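Local structure of Abbfa_003403 (Acinetobacter baumannii, 4ZXH) at residues 898-903 / 908-913. The protein is a four-domain nonribosomal peptide synthetase whose condensation, adenylation, carrier and thioesterase domains probably assemble and release a peptide product. Numbering follows the deposited sequence.
Sequences VLVKTT and QKLVAY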
ATOM      1  N   VAL A 898       3.895  13.558   4.506  1.00 20.88           N
ATOM      2  CA  VAL A 898       2.696  12.842   4.908  1.00 22.66           C
ATOM      3  C   VAL A 898       2.652  12.778   6.422  1.00 31.30           C
ATOM      4  O   VAL A 898       3.637  12.398   7.057  1.00 32.72           O
ATOM      5  CB  VAL A 898       2.656  11.415   4.313  1.00 20.99           C
ATOM      6  CG1 VAL A 898       1.412  10.684   4.760  1.00 21.08           C
ATOM      7  CG2 VAL A 898       2.715  11.467   2.799  1.00 20.98           C
ATOM      8  N   LEU A 899       1.525  13.166   7.009  1.00 32.48           N
ATOM      9  CA  LEU A 899       1.388  13.104   8.468  1.00 33.32           C
ATOM     10  C   LEU A 899       0.167  12.304   8.866  1.00 33.42           C
ATOM     11  O   LEU A 899      -0.773  12.134   8.077  1.00 31.48           O
ATOM     12  CB  LEU A 899       1.288  14.508   9.092  1.00 26.39           C
ATOM     13  CG  LEU A 899       2.334  15.566   8.715  1.00 27.29           C
ATOM     14  CD1 LEU A 899       2.014  16.918   9.370  1.00 22.36           C
ATOM     15  CD2 LEU A 899       3.740  15.105   9.054  1.00 22.39           C
ATOM     16  N   VAL A 900       0.179  11.817  10.101  1.00 30.57           N
ATOM     17  CA  VAL A 900      -1.023  11.246  10.677  1.00 32.00           C
ATOM     18  C   VAL A 900      -1.710  12.335  11.497  1.00 33.94           C
ATOM     19  O   VAL A 900      -1.045  13.037  12.263  1.00 32.18           O
ATOM     20  CB  VAL A 900      -0.705  10.018  11.559  1.00 36.68           C
ATOM     21  CG1 VAL A 900      -1.967   9.503  12.232  1.00 36.16           C
ATOM     22  CG2 VAL A 900      -0.045   8.918  10.729  1.00 25.55           C
ATOM     23  N   LYS A 901      -3.022  12.498  11.318  1.00 33.79           N
ATOM     24  CA  LYS A 901      -3.801  13.452  12.120  1.00 33.77           C
ATOM     25  C   LYS A 901      -5.007  12.772  12.753  1.00 47.11           C
ATOM     26  O   LYS A 901      -5.489  11.757  12.242  1.00 54.98           O
ATOM     27  CB  LYS A 901      -4.268  14.636  11.278  1.00 25.99           C
ATOM     28  CG  LYS A 901      -3.158  15.509  10.720  1.00 24.78           C
ATOM     29  CD  LYS A 901      -2.459  16.346  11.780  1.00 25.55           C
ATOM     30  CE  LYS A 901      -1.390  17.215  11.122  1.00 32.34           C
ATOM     31  NZ  LYS A 901      -0.703  18.135  12.062  1.00 47.33           N
ATOM     32  N   THR A 902      -5.498  13.340  13.857  1.00 49.47           N
ATOM     33  CA  THR A 902      -6.649  12.790  14.578  1.00 48.22           C
ATOM     34  C   THR A 902      -7.966  13.430  14.108  1.00 55.61           C
ATOM     35  O   THR A 902      -7.965  14.583  13.670  1.00 61.01           O
ATOM     36  CB  THR A 902      -6.464  12.983  16.091  1.00 53.04           C
ATOM     37  OG1 THR A 902      -5.203  12.426  16.486  1.00 49.42           O
ATOM     38  CG2 THR A 902      -7.579  12.307  16.886  1.00 64.77           C
ATOM     39  N   THR A 903      -9.077  12.689  14.191  1.00 61.92           N
ATOM     40  CA  THR A 903     -10.374  13.138  13.653  1.00 68.09           C
ATOM     41  C   THR A 903     -11.600  12.591  14.378  1.00 88.59           C
ATOM     42  O   THR A 903     -11.673  11.395  14.658  1.00 93.53           O
ATOM     43  CB  THR A 903     -10.512  12.737  12.184  1.00 58.34           C
ATOM     44  OG1 THR A 903      -9.483  13.380  11.432  1.00 69.79           O
ATOM     45  CG2 THR A 903     -11.879  13.119  11.624  1.00 43.81           C
ATOM     46  N   GLN A 908      -7.747   8.046  13.469  1.00 59.00           N
ATOM     47  CA  GLN A 908      -6.548   8.600  12.843  1.00 49.63           C
ATOM     48  C   GLN A 908      -6.607   8.453  11.322  1.00 50.74           C
ATOM     49  O   GLN A 908      -7.117   7.459  10.799  1.00 53.23           O
ATOM     50  CB  GLN A 908      -5.284   7.919  13.381  1.00 47.66           C
ATOM     51  CG  GLN A 908      -5.192   7.858  14.896  1.00 57.23           C
ATOM     52  CD  GLN A 908      -6.062   6.751  15.502  1.00 67.72           C
ATOM     53  OE1 GLN A 908      -6.433   5.783  14.821  1.00 66.23           O
ATOM     54  NE2 GLN A 908      -6.418   6.910  16.778  1.00 69.77           N
ATOM     55  N   LYS A 909      -6.094   9.458  10.618  1.00 44.67           N
ATOM     56  CA  LYS A 909      -6.080   9.454   9.164  1.00 31.64           C
ATOM     57  C   LYS A 909      -4.796  10.080   8.633  1.00 32.28           C
ATOM     58  O   LYS A 909      -4.175  10.919   9.292  1.00 36.63           O
ATOM     59  CB  LYS A 909      -7.285  10.209   8.606  1.00 30.21           C
ATOM     60  CG  LYS A 909      -8.632   9.509   8.702  1.00 42.96           C
ATOM     61  CD  LYS A 909      -9.716  10.470   8.174  1.00 59.07           C
ATOM     62  CE  LYS A 909     -11.125   9.880   8.130  1.00 63.41           C
ATOM     63  NZ  LYS A 909     -11.275   8.790   7.121  1.00 66.80           N
ATOM     64  N   LEU A 910      -4.412   9.657   7.433  1.00 38.14           N
ATOM     65  CA  LEU A 910      -3.238  10.158   6.726  1.00 34.08           C
ATOM     66  C   LEU A 910      -3.541  11.385   5.888  1.00 31.55           C
ATOM     67  O   LEU A 910      -4.565  11.418   5.208  1.00 34.22           O
ATOM     68  CB  LEU A 910      -2.687   9.069   5.816  1.00 32.71           C
ATOM     69  CG  LEU A 910      -2.060   7.910   6.559  1.00 31.10           C
ATOM     70  CD1 LEU A 910      -1.748   6.800   5.572  1.00 33.05           C
ATOM     71  CD2 LEU A 910      -0.818   8.415   7.201  1.00 22.96           C
ATOM     72  N   VAL A 911      -2.632  12.367   5.924  1.00 36.27           N
ATOM     73  CA  VAL A 911      -2.699  13.609   5.125  1.00 23.29           C
ATOM     74  C   VAL A 911      -1.465  13.759   4.261  1.00 25.81           C
ATOM     75  O   VAL A 911      -0.337  13.610   4.749  1.00 33.37           O
ATOM     76  CB  VAL A 911      -2.762  14.865   6.008  1.00 31.51           C
ATOM     77  CG1 VAL A 911      -3.152  16.093   5.190  1.00 21.58           C
ATOM     78  CG2 VAL A 911      -3.716  14.652   7.134  1.00 50.26           C
ATOM     79  N   ALA A 912      -1.649  14.090   2.995  1.00 20.73           N
ATOM     80  CA  ALA A 912      -0.496  14.325   2.138  1.00 22.13           C
ATOM     81  C   ALA A 912      -0.421  15.774   1.709  1.00 20.83           C
ATOM     82  O   ALA A 912      -1.344  16.283   1.063  1.00 24.55           O
ATOM     83  CB  ALA A 912      -0.544  13.419   0.915  1.00 20.97           C
ATOM     84  N   TYR A 913       0.670  16.442   2.071  1.00 25.01           N
ATOM     85  CA  TYR A 913       0.948  17.799   1.575  1.00 25.45           C
ATOM     86  C   TYR A 913       1.908  17.722   0.374  1.00 35.95           C
ATOM     87  O   TYR A 913       2.899  16.966   0.412  1.00 28.62           O
ATOM     88  CB  TYR A 913       1.546  18.678   2.682  1.00 21.03           C
ATOM     89  CG  TYR A 913       0.736  18.723   3.959  1.00 20.91           C
ATOM     90  CD1 TYR A 913      -0.174  19.759   4.199  1.00 29.90           C
ATOM     91  CD2 TYR A 913       0.880  17.745   4.918  1.00 20.69           C
ATOM     92  CE1 TYR A 913      -0.931  19.806   5.368  1.00 23.47           C
ATOM     93  CE2 TYR A 913       0.136  17.773   6.090  1.00 30.66           C
ATOM     94  CZ  TYR A 913      -0.768  18.807   6.312  1.00 32.48           C
ATOM     95  OH  TYR A 913      -1.505  18.823   7.478  1.00 32.75           O
TER
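Leu899 meets the Tyr913 ring at its CE2 corner, CD1 of the leucine standing 3.9 Å from Tyr913 CE2; CD1 comes in obliquely to the ring plane, while the two side chains run at about a right angle to each other. Phe960 makes an edge-to-face pair with the same ring, and the phenol OH is hydrogen-bonded to the backbone O of Pro961, which would limit rotation of the tyrosine. Lys901 lies on the same face of the sheet as Leu899 and Val911. Its chi1 (-64°) sets CG anti to the carbonyl carbon, where it lies 3.7 Å from Val911 CG2; the bend at chi2 (-71°) then sets the course of CD and CE, and CE passes near the phenol oxygen of Tyr913. Its NZ has a weak, long ion pair with Glu962.

Four backbone bonds establish the register, two in the Leu899–Val911 pair and two in the Lys901–Lys909 pair. Lys901 N to Lys909 O is the straightest, at 2.8 Å with an N-H...O angle of 174°, whereas Leu899 N to Val911 O is less straight. This is the antiparallel beta hairpin of strands 893-903 and 907-916 in the C-terminal subdomain of the adenylation domain; strand 940-943 continues the sheet beyond 907-916.

On the other face, Leu910 CD2 lies 3.6 Å from Val900 CG2 and 4.0 Å from Val898 CG1, and Val898 CG2 reaches Ala912 CB at 4.2 Å. Leu880 and Ile883 of helix 880-888 touch both Val898 and Leu910, while Val900 meets Ile873.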